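Local structure of Orf34 (5KLP) at residues 47-52 against 328-333; 124-129 against 195-200; 139-144 against 175-180. The protein acetylates serine and threonine residues of plant host proteins, tubulin among its targets, from acetyl-CoA with inositol hexakisphosphate as cofactor, and so impairs host immunity and microtubules. The protein carries 10 engineered substitutions. One frame throughout, in Å; residues are numbered along the deposited sequence.

Contact 1. Residues 47-52 against 328-333; sequences AALDRA and FRLQEI. With IHP (inositol hexakisphosphate), chain D.
Arg51 and Arg329 cross at about a right angle, their guanidinium planes 86° apart. NH2 of Arg329 comes up to the edge of the Arg51 group, 3.0 Å from its NE; both are donors, so no bond joins them. Asp326 OD1 forms a salt bridge with each of the two nitrogens, and Asp188 pairs with both arginines through its two oxygens, which probably offsets the like charges. The chain of Arg51 runs extended from CG to NE, whereas that of Arg329 bends at chi3 (31°), turning its guanidinium edge to a water. This water lies in the guanidinium plane, accepts from Arg329 NE at 2.8 Å and donates to Ala48 O at 3.0 Å, thus bridging one helix to the backbone of the other.

Beside the arginines the packing is apolar. The two methyls of Leu330 divide the facing surface: CD1 lies 3.6 Å from Ala52 CB, while CD2 reaches Ala48 one turn earlier, 3.8 Å from its CB, and also touches Leu49 CD2. Ala48 CB, pointing at the other helix, is met from a second direction by Ile333 CD1 at 3.6 Å. On the far side of helix 328-333, Gln331 NE2 donates to the phosphate oxygen O42 of inositol hexakisphosphate (3.0 Å) and, almost in its amide plane, to Glu332 OE2.

With axes 9.7 Å apart and running at 155°, this is a near-antiparallel helix pair, joining helix 40-53 to helix 324-340, whose other side lines the inositol hexakisphosphate pocket.

Contact 2. Residues 124-129 against 195-200; sequences HVMADV and NYAIKA. With IHP (inositol hexakisphosphate), chain D.
Met126, a selenomethionine here, makes most of the apolar contact with the helix. Its CG leaves anti to the backbone N (chi1 -167°) and rests 3.8 Å from Ala197 CB; bends at chi2 and chi3 then carry SE past Ala197 CA and lay the terminal CE alongside the helix. There CE touches Tyr196 O at 3.5 Å and lies 3.8 Å from Ala200 CB, with Tyr196 CB a little farther off. Ala197 and Ala200 offer only methyls to Met126. Strand 125-129 and helix 195-200 differ in direction by 22°, and their axes come within 8.4 Å. This is helix-on-sheet packing in the papain-like (clan CA) core: the strand is a central one of the mixed sheet, and helix 189-202 begins at the catalytic Cys189.

Polar contact goes through water. One molecule donates to Asp128 OD2 (2.6 Å) and to Ala200 O (2.7 Å), linking the strand carboxylate to a helix carbonyl. OD2 also passes 3.5 Å from Ala200 CB and forms a salt bridge with Arg107.

Ligand contacts occupy the helix side turned from the strand, where the ammonium of Lys199 bonds O33 and O32, on two phosphates of inositol hexakisphosphate, and the neutral amide of Asn195 donates to O23.

Contact 3. Residues 139-144 against 175-180; sequences IIITEP and VAIIET
Ile141 N donates to Ala176 O at 2.7 Å, nearly straight at 172°, and is one of five backbone hydrogen bonds that alternate between the two strands. The run starts with Ala176 N on Ile139 O, continues through Ile178 N on Ile141 O and Glu143 N on Ile178 O, and ends where Thr180 N meets Glu143 O at 2.8 Å. Between them, CA-H groups approach the same carbonyls, as Ile177 CA does Ile141 O at 3.3 Å. The hydroxyl of Thr180, at the end of the run, is hydrogen-bonded to Tyr196 OH and Ala182 N.

The side chains divide by face. On one, Ile140 and Ile178 slant across each other, Ile140 CG2 meeting Ile178 CD1 at 3.5 Å, and Thr142 lies on the same side. On the other are Ile139, Ile141, Val175 and Ile177, with Ile141 CB 4.3 Å from Ile177 CG1. Glu143 follows on this second face: its CB comes 4.3 Å from Ile177 CG2, and a bend at chi2 (59°) leads its carboxylate away from the neighbouring strand. OE2 is held there by His158 and Gln154, and OE1 by Ala145 N.

The two strands are the parallel arms of a beta-alpha-beta crossover through helix 153-167. Glu143 is an active-site residue, and the last residue of its strand. Its backbone N and O are both bonded to the neighbouring strand, and three donors meet its carboxylate, which is consistent with a well-positioned group; in this structure its side chain lies about 6 Å from that of His123, another active-site residue, at their nearest atoms, while His158 and Gln154 take up OE2.

Contacts 2 and 3 share one sheet and lie with centres 9 Å apart: strands 125-130 and 138-143 are neighbours, with Met126 O 2.8 Å from Thr142 N and Asp128 N 2.8 Å from Ile140 O. Contact 3 supplies the active-site Glu143, and Pro144 beside it has its side chain about 5 Å from that of Cys189, at the head of the helix used in contact 2. Contact 1 is remote from contact 3, its nearest atoms about 11 Å away, yet it meets contact 2 where Phe328 CE1 packs 3.3 Å from Asn195 ND2. Both contacts 1 and 2 touch inositol hexakisphosphate, so helices 324-340 and 189-202 both reach the ligand, one from each contact.

Contact 1. Residues 47-52 against 328-333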
loop_
_atom_site.group_PDB
_atom_site.type_symbol
_atom_site.label_atom_id
_atom_site.label_comp_id
_atom_site.label_asym_id
_atom_site.label_seq_id
_atom_site.Cartn_x
_atom_site.Cartn_y
_atom_site.Cartn_z
ATOM N N ALA A 47 16.169 4.126 -14.345
ATOM C CA ALA A 47 15.182 3.095 -14.667
ATOM C C ALA A 47 13.767 3.617 -14.441
ATOM O O ALA A 47 12.872 3.395 -15.259
ATOM C CB ALA A 47 15.419 1.846 -13.830
ATOM N N ALA A 48 13.569 4.298 -13.316
ATOM C CA ALA A 48 12.256 4.852 -12.982
ATOM C C ALA A 48 11.856 5.934 -13.978
ATOM O O ALA A 48 10.686 6.053 -14.339
ATOM C CB ALA A 48 12.252 5.408 -11.578
ATOM N N LEU A 49 12.840 6.724 -14.407
ATOM C CA LEU A 49 12.613 7.764 -15.403
ATOM C C LEU A 49 12.204 7.140 -16.726
ATOM O O LEU A 49 11.228 7.563 -17.342
ATOM C CB LEU A 49 13.865 8.631 -15.585
ATOM C CG LEU A 49 14.138 9.655 -14.476
ATOM C CD1 LEU A 49 15.523 10.261 -14.641
ATOM C CD2 LEU A 49 13.085 10.747 -14.503
ATOM N N ASP A 50 12.948 6.117 -17.139
ATOM C CA ASP A 50 12.649 5.385 -18.357
ATOM C C ASP A 50 11.241 4.803 -18.310
ATOM O O ASP A 50 10.502 4.875 -19.289
ATOM C CB ASP A 50 13.662 4.255 -18.579
ATOM C CG ASP A 50 15.064 4.767 -18.863
ATOM O OD1 ASP A 50 15.214 5.962 -19.193
ATOM O OD2 ASP A 50 16.016 3.967 -18.763
ATOM N N ARG A 51 10.868 4.237 -17.166
ATOM C CA ARG A 51 9.535 3.651 -17.011
ATOM C C ARG A 51 8.433 4.687 -17.148
ATOM O O ARG A 51 7.430 4.456 -17.824
ATOM C CB ARG A 51 9.410 2.944 -15.660
ATOM C CG ARG A 51 8.034 2.331 -15.390
ATOM C CD ARG A 51 8.079 1.529 -14.104
ATOM N NE ARG A 51 6.816 0.878 -13.756
ATOM C CZ ARG A 51 6.423 -0.305 -14.222
ATOM N NH1 ARG A 51 7.180 -0.974 -15.082
ATOM N NH2 ARG A 51 5.265 -0.815 -13.831
ATOM N N ALA A 52 8.607 5.828 -16.492
ATOM C CA ALA A 52 7.603 6.880 -16.570
ATOM C C ALA A 52 7.562 7.455 -17.988
ATOM O O ALA A 52 6.546 8.001 -18.400
ATOM C CB ALA A 52 7.878 7.980 -15.553
ATOM N N PHE A 328 4.619 8.689 -8.417
ATOM C CA PHE A 328 4.956 8.612 -7.002
ATOM C C PHE A 328 6.400 8.106 -6.817
ATOM O O PHE A 328 7.131 8.603 -5.966
ATOM C CB PHE A 328 3.956 7.715 -6.251
ATOM C CG PHE A 328 4.315 7.497 -4.802
ATOM C CD1 PHE A 328 4.209 8.532 -3.883
ATOM C CD2 PHE A 328 4.808 6.276 -4.374
ATOM C CE1 PHE A 328 4.566 8.344 -2.550
ATOM C CE2 PHE A 328 5.173 6.081 -3.054
ATOM C CZ PHE A 328 5.051 7.119 -2.138
ATOM N N ARG A 329 6.812 7.133 -7.626
ATOM C CA ARG A 329 8.175 6.609 -7.523
ATOM C C ARG A 329 9.205 7.701 -7.817
ATOM O O ARG A 329 10.201 7.800 -7.116
ATOM C CB ARG A 329 8.389 5.411 -8.451
ATOM C CG ARG A 329 9.799 4.792 -8.361
ATOM C CD ARG A 329 9.813 3.408 -9.032
ATOM N NE ARG A 329 8.852 3.422 -10.116
ATOM C CZ ARG A 329 7.892 2.530 -10.318
ATOM N NH1 ARG A 329 7.742 1.465 -9.539
ATOM N NH2 ARG A 329 7.086 2.714 -11.336
ATOM N N LEU A 330 8.960 8.504 -8.851
ATOM C CA LEU A 330 9.828 9.626 -9.191
ATOM C C LEU A 330 9.919 10.609 -8.018
ATOM O O LEU A 330 10.986 11.134 -7.703
ATOM C CB LEU A 330 9.305 10.336 -10.443
ATOM C CG LEU A 330 9.180 9.448 -11.693
ATOM C CD1 LEU A 330 8.690 10.253 -12.886
ATOM C CD2 LEU A 330 10.505 8.768 -12.031
ATOM N N GLN A 331 8.780 10.862 -7.384
ATOM C CA GLN A 331 8.716 11.739 -6.223
ATOM C C GLN A 331 9.578 11.224 -5.073
ATOM O O GLN A 331 10.298 11.997 -4.425
ATOM C CB GLN A 331 7.266 11.887 -5.762
ATOM C CG GLN A 331 7.116 12.472 -4.383
ATOM C CD GLN A 331 5.673 12.429 -3.907
ATOM O OE1 GLN A 331 4.834 13.218 -4.350
ATOM N NE2 GLN A 331 5.369 11.471 -3.030
ATOM N N GLU A 332 9.512 9.917 -4.825
ATOM C CA GLU A 332 10.263 9.323 -3.723
ATOM C C GLU A 332 11.776 9.350 -3.967
ATOM O O GLU A 332 12.549 9.637 -3.063
ATOM C CB GLU A 332 9.794 7.898 -3.482
ATOM C CG GLU A 332 8.356 7.858 -3.010
ATOM C CD GLU A 332 8.135 8.806 -1.849
ATOM O OE1 GLU A 332 8.525 8.435 -0.716
ATOM O OE2 GLU A 332 7.590 9.918 -2.068
ATOM N N ILE A 333 12.183 9.048 -5.193
ATOM C CA ILE A 333 13.606 9.062 -5.542
ATOM C C ILE A 333 14.147 10.479 -5.415
ATOM O O ILE A 333 15.219 10.705 -4.827
ATOM C CB ILE A 333 13.819 8.512 -6.955
ATOM C CG1 ILE A 333 13.358 7.052 -7.002
ATOM C CG2 ILE A 333 15.280 8.644 -7.385
ATOM C CD1 ILE A 333 13.411 6.438 -8.368
HETATM C C1 IHP D . 3.133 15.527 -1.557
HETATM C C2 IHP D . 2.574 14.103 -2.008
HETATM C C3 IHP D . 1.910 13.854 -3.416
HETATM C C4 IHP D . 1.750 15.178 -4.300
HETATM C C5 IHP D . 1.778 16.520 -3.594
HETATM C C6 IHP D . 3.069 16.516 -2.788
HETATM O O11 IHP D . 2.555 15.979 -0.474
HETATM P P1 IHP D . 3.201 16.417 1.029
HETATM O O21 IHP D . 2.263 15.968 2.147
HETATM O O31 IHP D . 3.348 17.940 1.106
HETATM O O41 IHP D . 4.569 15.826 1.329
HETATM O O12 IHP D . 1.852 13.470 -1.021
HETATM P P2 IHP D . 2.483 12.034 -0.411
HETATM O O22 IHP D . 3.875 12.297 0.200
HETATM O O32 IHP D . 1.606 11.354 0.646
HETATM O O42 IHP D . 2.729 11.064 -1.591
HETATM O O13 IHP D . 0.780 13.317 -3.179
HETATM P P3 IHP D . 0.034 11.848 -3.535
HETATM O O23 IHP D . 0.689 10.559 -3.039
HETATM O O33 IHP D . -1.190 12.153 -2.674
HETATM O O43 IHP D . -0.347 11.681 -5.003
HETATM O O14 IHP D . 0.676 15.115 -5.101
HETATM P P4 IHP D . 0.762 14.685 -6.662
HETATM O O24 IHP D . 0.877 13.168 -6.824
HETATM O O34 IHP D . -0.449 15.197 -7.469
HETATM O O44 IHP D . 2.008 15.300 -7.325
HETATM O O15 IHP D . 0.659 16.879 -2.943
HETATM P P5 IHP D . -0.338 18.173 -3.433
HETATM O O25 IHP D . 0.028 18.636 -4.848
HETATM O O35 IHP D . -1.831 17.741 -3.456
HETATM O O45 IHP D . -0.216 19.388 -2.508
HETATM O O16 IHP D . 3.390 17.752 -2.412
HETATM P P6 IHP D . 4.916 18.330 -2.299
HETATM O O26 IHP D . 5.785 17.754 -3.416
HETATM O O36 IHP D . 4.942 19.867 -2.394
HETATM O O46 IHP D . 5.541 17.954 -0.951
HETATM O O HOH W 1 8.722 5.312 -12.240
#

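Contact 2. Residues 124-129 against 195-200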
loop_
_atom_site.group_PDB
_atom_site.type_symbol
_atom_site.label_atom_id
_atom_site.label_comp_id
_atom_site.label_asym_id
_atom_site.label_seq_id
_atom_site.Cartn_x
_atom_site.Cartn_y
_atom_site.Cartn_z
ATOM N N HIS A 124 4.387 -7.126 -2.115
ATOM C CA HIS A 124 4.401 -6.436 -0.831
ATOM C C HIS A 124 3.052 -5.918 -0.347
ATOM O O HIS A 124 2.180 -5.565 -1.139
ATOM C CB HIS A 124 5.380 -5.269 -0.908
ATOM C CG HIS A 124 6.807 -5.695 -1.036
ATOM N ND1 HIS A 124 7.303 -6.312 -2.164
ATOM C CD2 HIS A 124 7.838 -5.621 -0.161
ATOM C CE1 HIS A 124 8.585 -6.583 -1.988
ATOM N NE2 HIS A 124 8.933 -6.179 -0.779
ATOM N N VAL A 125 2.902 -5.860 0.968
ATOM C CA VAL A 125 1.765 -5.187 1.575
ATOM C C VAL A 125 2.284 -4.272 2.665
ATOM O O VAL A 125 3.470 -4.301 2.997
ATOM C CB VAL A 125 0.749 -6.179 2.167
ATOM C CG1 VAL A 125 0.186 -7.073 1.056
ATOM C CG2 VAL A 125 1.408 -7.002 3.272
HETATM N N MSE A 126 1.391 -3.451 3.202
HETATM C CA MSE A 126 1.707 -2.533 4.284
HETATM C C MSE A 126 0.898 -2.920 5.501
HETATM O O MSE A 126 -0.319 -3.117 5.396
HETATM C CB MSE A 126 1.401 -1.091 3.877
HETATM C CG MSE A 126 1.971 -0.029 4.809
HETATM SE SE MSE A 126 0.855 0.344 6.359
HETATM C CE MSE A 126 -0.754 0.991 5.415
ATOM N N ALA A 127 1.554 -3.025 6.658
ATOM C CA ALA A 127 0.808 -3.251 7.893
ATOM C C ALA A 127 0.919 -2.045 8.806
ATOM O O ALA A 127 2.018 -1.550 9.070
ATOM C CB ALA A 127 1.291 -4.509 8.613
ATOM N N ASP A 128 -0.240 -1.581 9.264
ATOM C CA ASP A 128 -0.356 -0.485 10.216
ATOM C C ASP A 128 -0.694 -1.070 11.595
ATOM O O ASP A 128 -1.697 -1.760 11.746
ATOM C CB ASP A 128 -1.434 0.498 9.747
ATOM C CG ASP A 128 -1.552 1.720 10.648
ATOM O OD1 ASP A 128 -2.217 1.641 11.699
ATOM O OD2 ASP A 128 -0.979 2.769 10.302
ATOM N N VAL A 129 0.150 -0.810 12.589
ATOM C CA VAL A 129 0.094 -1.544 13.847
ATOM C C VAL A 129 -0.134 -0.626 15.046
ATOM O O VAL A 129 0.358 0.495 15.066
ATOM C CB VAL A 129 1.415 -2.353 14.068
ATOM C CG1 VAL A 129 1.423 -3.075 15.430
ATOM C CG2 VAL A 129 1.642 -3.340 12.924
ATOM N N ASN A 195 3.463 4.234 -0.387
ATOM C CA ASN A 195 2.484 5.314 -0.409
ATOM C C ASN A 195 1.426 5.105 0.657
ATOM O O ASN A 195 1.016 6.046 1.335
ATOM C CB ASN A 195 1.812 5.431 -1.782
ATOM C CG ASN A 195 0.853 6.614 -1.852
ATOM O OD1 ASN A 195 -0.334 6.473 -1.595
ATOM N ND2 ASN A 195 1.384 7.792 -2.177
ATOM N N TYR A 196 0.999 3.858 0.810
ATOM C CA TYR A 196 -0.036 3.517 1.771
ATOM C C TYR A 196 0.402 3.773 3.211
ATOM O O TYR A 196 -0.403 4.200 4.050
ATOM C CB TYR A 196 -0.448 2.055 1.590
ATOM C CG TYR A 196 -1.492 1.853 0.501
ATOM C CD1 TYR A 196 -1.800 2.875 -0.410
ATOM C CD2 TYR A 196 -2.200 0.656 0.409
ATOM C CE1 TYR A 196 -2.762 2.699 -1.390
ATOM C CE2 TYR A 196 -3.174 0.468 -0.567
ATOM C CZ TYR A 196 -3.454 1.492 -1.459
ATOM O OH TYR A 196 -4.429 1.291 -2.414
ATOM N N ALA A 197 1.673 3.512 3.500
ATOM C CA ALA A 197 2.221 3.783 4.833
ATOM C C ALA A 197 2.121 5.268 5.140
ATOM O O ALA A 197 1.675 5.662 6.219
ATOM C CB ALA A 197 3.684 3.315 4.933
ATOM N N ILE A 198 2.543 6.092 4.186
ATOM C CA ILE A 198 2.450 7.549 4.345
ATOM C C ILE A 198 0.990 7.988 4.533
ATOM O O ILE A 198 0.697 8.845 5.378
ATOM C CB ILE A 198 3.053 8.297 3.137
ATOM C CG1 ILE A 198 4.530 7.922 2.965
ATOM C CG2 ILE A 198 2.898 9.819 3.324
ATOM C CD1 ILE A 198 5.162 8.457 1.691
ATOM N N LYS A 199 0.078 7.420 3.737
ATOM C CA LYS A 199 -1.339 7.799 3.855
ATOM C C LYS A 199 -1.933 7.348 5.185
ATOM O O LYS A 199 -2.789 8.023 5.755
ATOM C CB LYS A 199 -2.166 7.220 2.698
ATOM C CG LYS A 199 -1.766 7.737 1.315
ATOM C CD LYS A 199 -1.677 9.266 1.297
ATOM C CE LYS A 199 -1.435 9.791 -0.104
ATOM N NZ LYS A 199 -1.249 11.264 -0.095
ATOM N N ALA A 200 -1.472 6.207 5.680
ATOM C CA ALA A 200 -1.949 5.680 6.957
ATOM C C ALA A 200 -1.535 6.612 8.083
ATOM O O ALA A 200 -2.267 6.814 9.039
ATOM C CB ALA A 200 -1.398 4.304 7.197
HETATM C C1 IHP D . 3.133 15.527 -1.557
HETATM C C2 IHP D . 2.574 14.103 -2.008
HETATM C C3 IHP D . 1.910 13.854 -3.416
HETATM C C4 IHP D . 1.750 15.178 -4.300
HETATM C C5 IHP D . 1.778 16.520 -3.594
HETATM C C6 IHP D . 3.069 16.516 -2.788
HETATM O O11 IHP D . 2.555 15.979 -0.474
HETATM P P1 IHP D . 3.201 16.417 1.029
HETATM O O21 IHP D . 2.263 15.968 2.147
HETATM O O31 IHP D . 3.348 17.940 1.106
HETATM O O41 IHP D . 4.569 15.826 1.329
HETATM O O12 IHP D . 1.852 13.470 -1.021
HETATM P P2 IHP D . 2.483 12.034 -0.411
HETATM O O22 IHP D . 3.875 12.297 0.200
HETATM O O32 IHP D . 1.606 11.354 0.646
HETATM O O42 IHP D . 2.729 11.064 -1.591
HETATM O O13 IHP D . 0.780 13.317 -3.179
HETATM P P3 IHP D . 0.034 11.848 -3.535
HETATM O O23 IHP D . 0.689 10.559 -3.039
HETATM O O33 IHP D . -1.190 12.153 -2.674
HETATM O O43 IHP D . -0.347 11.681 -5.003
HETATM O O14 IHP D . 0.676 15.115 -5.101
HETATM P P4 IHP D . 0.762 14.685 -6.662
HETATM O O24 IHP D . 0.877 13.168 -6.824
HETATM O O34 IHP D . -0.449 15.197 -7.469
HETATM O O44 IHP D . 2.008 15.300 -7.325
HETATM O O15 IHP D . 0.659 16.879 -2.943
HETATM P P5 IHP D . -0.338 18.173 -3.433
HETATM O O25 IHP D . 0.028 18.636 -4.848
HETATM O O35 IHP D . -1.831 17.741 -3.456
HETATM O O45 IHP D . -0.216 19.388 -2.508
HETATM O O16 IHP D . 3.390 17.752 -2.412
HETATM P P6 IHP D . 4.916 18.330 -2.299
HETATM O O26 IHP D . 5.785 17.754 -3.416
HETATM O O36 IHP D . 4.942 19.867 -2.394
HETATM O O46 IHP D . 5.541 17.954 -0.951
HETATM O O HOH W 2 -2.183 4.982 10.993
#

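Contact 3. Residues 139-144 against 175-180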
loop_
_atom_site.group_PDB
_atom_site.type_symbol
_atom_site.label_atom_id
_atom_site.label_comp_id
_atom_site.label_asym_id
_atom_site.label_seq_id
_atom_site.Cartn_x
_atom_site.Cartn_y
_atom_site.Cartn_z
ATOM N N ILE A 139 -3.804 -5.018 14.193
ATOM C CA ILE A 139 -3.029 -4.968 12.959
ATOM C C ILE A 139 -3.954 -4.829 11.762
ATOM O O ILE A 139 -4.878 -5.609 11.581
ATOM C CB ILE A 139 -2.139 -6.226 12.777
ATOM C CG1 ILE A 139 -1.156 -6.373 13.946
ATOM C CG2 ILE A 139 -1.365 -6.161 11.458
ATOM C CD1 ILE A 139 -0.418 -7.700 13.980
ATOM N N ILE A 140 -3.704 -3.804 10.968
ATOM C CA ILE A 140 -4.418 -3.581 9.719
ATOM C C ILE A 140 -3.455 -3.813 8.570
ATOM O O ILE A 140 -2.500 -3.075 8.415
ATOM C CB ILE A 140 -4.948 -2.158 9.629
ATOM C CG1 ILE A 140 -5.920 -1.876 10.773
ATOM C CG2 ILE A 140 -5.600 -1.902 8.261
ATOM C CD1 ILE A 140 -6.229 -0.412 10.905
ATOM N N ILE A 141 -3.698 -4.836 7.773
ATOM C CA ILE A 141 -2.866 -5.075 6.602
ATOM C C ILE A 141 -3.571 -4.549 5.373
ATOM O O ILE A 141 -4.682 -4.983 5.057
ATOM C CB ILE A 141 -2.561 -6.560 6.427
ATOM C CG1 ILE A 141 -1.766 -7.085 7.625
ATOM C CG2 ILE A 141 -1.797 -6.809 5.111
ATOM C CD1 ILE A 141 -1.720 -8.591 7.692
ATOM N N THR A 142 -2.955 -3.596 4.687
ATOM C CA THR A 142 -3.554 -3.068 3.458
ATOM C C THR A 142 -2.942 -3.791 2.272
ATOM O O THR A 142 -1.723 -3.733 2.041
ATOM C CB THR A 142 -3.338 -1.548 3.289
ATOM O OG1 THR A 142 -1.928 -1.282 3.238
ATOM C CG2 THR A 142 -3.943 -0.772 4.446
ATOM N N GLU A 143 -3.806 -4.487 1.548
ATOM C CA GLU A 143 -3.464 -5.225 0.339
ATOM C C GLU A 143 -3.816 -4.352 -0.862
ATOM O O GLU A 143 -4.991 -4.155 -1.153
ATOM C CB GLU A 143 -4.251 -6.548 0.293
ATOM C CG GLU A 143 -4.208 -7.278 -1.049
ATOM C CD GLU A 143 -2.788 -7.637 -1.469
ATOM O OE1 GLU A 143 -2.215 -6.917 -2.326
ATOM O OE2 GLU A 143 -2.257 -8.647 -0.933
ATOM N N PRO A 144 -2.806 -3.796 -1.545
ATOM C CA PRO A 144 -3.069 -2.906 -2.684
ATOM C C PRO A 144 -3.626 -3.623 -3.908
ATOM O O PRO A 144 -4.205 -2.975 -4.783
ATOM C CB PRO A 144 -1.684 -2.318 -2.997
ATOM C CG PRO A 144 -0.893 -2.526 -1.767
ATOM C CD PRO A 144 -1.374 -3.833 -1.208
ATOM N N VAL A 175 -7.036 -8.730 13.847
ATOM C CA VAL A 175 -6.329 -8.514 12.583
ATOM C C VAL A 175 -7.307 -8.331 11.430
ATOM O O VAL A 175 -8.290 -9.073 11.323
ATOM C CB VAL A 175 -5.378 -9.696 12.271
ATOM C CG1 VAL A 175 -4.598 -9.450 10.983
ATOM C CG2 VAL A 175 -4.417 -9.906 13.434
ATOM N N ALA A 176 -7.025 -7.348 10.570
ATOM C CA ALA A 176 -7.820 -7.105 9.374
ATOM C C ALA A 176 -6.953 -7.029 8.125
ATOM O O ALA A 176 -5.865 -6.441 8.131
ATOM C CB ALA A 176 -8.628 -5.804 9.519
ATOM N N ILE A 177 -7.444 -7.616 7.044
ATOM C CA ILE A 177 -6.796 -7.443 5.761
ATOM C C ILE A 177 -7.740 -6.645 4.885
ATOM O O ILE A 177 -8.852 -7.083 4.583
ATOM C CB ILE A 177 -6.447 -8.778 5.094
ATOM C CG1 ILE A 177 -5.530 -9.595 6.004
ATOM C CG2 ILE A 177 -5.779 -8.521 3.761
ATOM C CD1 ILE A 177 -5.175 -10.966 5.468
ATOM N N ILE A 178 -7.297 -5.462 4.494
ATOM C CA ILE A 178 -8.111 -4.578 3.685
ATOM C C ILE A 178 -7.632 -4.608 2.240
ATOM O O ILE A 178 -6.496 -4.249 1.918
ATOM C CB ILE A 178 -8.094 -3.156 4.234
ATOM C CG1 ILE A 178 -8.705 -3.161 5.642
ATOM C CG2 ILE A 178 -8.870 -2.209 3.309
ATOM C CD1 ILE A 178 -8.585 -1.849 6.362
ATOM N N GLU A 179 -8.514 -5.080 1.370
ATOM C CA GLU A 179 -8.182 -5.256 -0.035
ATOM C C GLU A 179 -8.600 -4.017 -0.820
ATOM O O GLU A 179 -9.781 -3.737 -0.913
ATOM C CB GLU A 179 -8.877 -6.505 -0.579
ATOM C CG GLU A 179 -8.789 -6.681 -2.089
ATOM C CD GLU A 179 -9.577 -7.886 -2.579
ATOM O OE1 GLU A 179 -9.109 -9.020 -2.342
ATOM O OE2 GLU A 179 -10.673 -7.700 -3.182
ATOM N N THR A 180 -7.658 -3.278 -1.402
ATOM C CA THR A 180 -8.075 -2.055 -2.093
ATOM C C THR A 180 -8.296 -2.247 -3.603
ATOM O O THR A 180 -9.139 -1.572 -4.183
ATOM C CB THR A 180 -7.054 -0.901 -1.895
ATOM O OG1 THR A 180 -5.873 -1.157 -2.662
ATOM C CG2 THR A 180 -6.664 -0.750 -0.426
#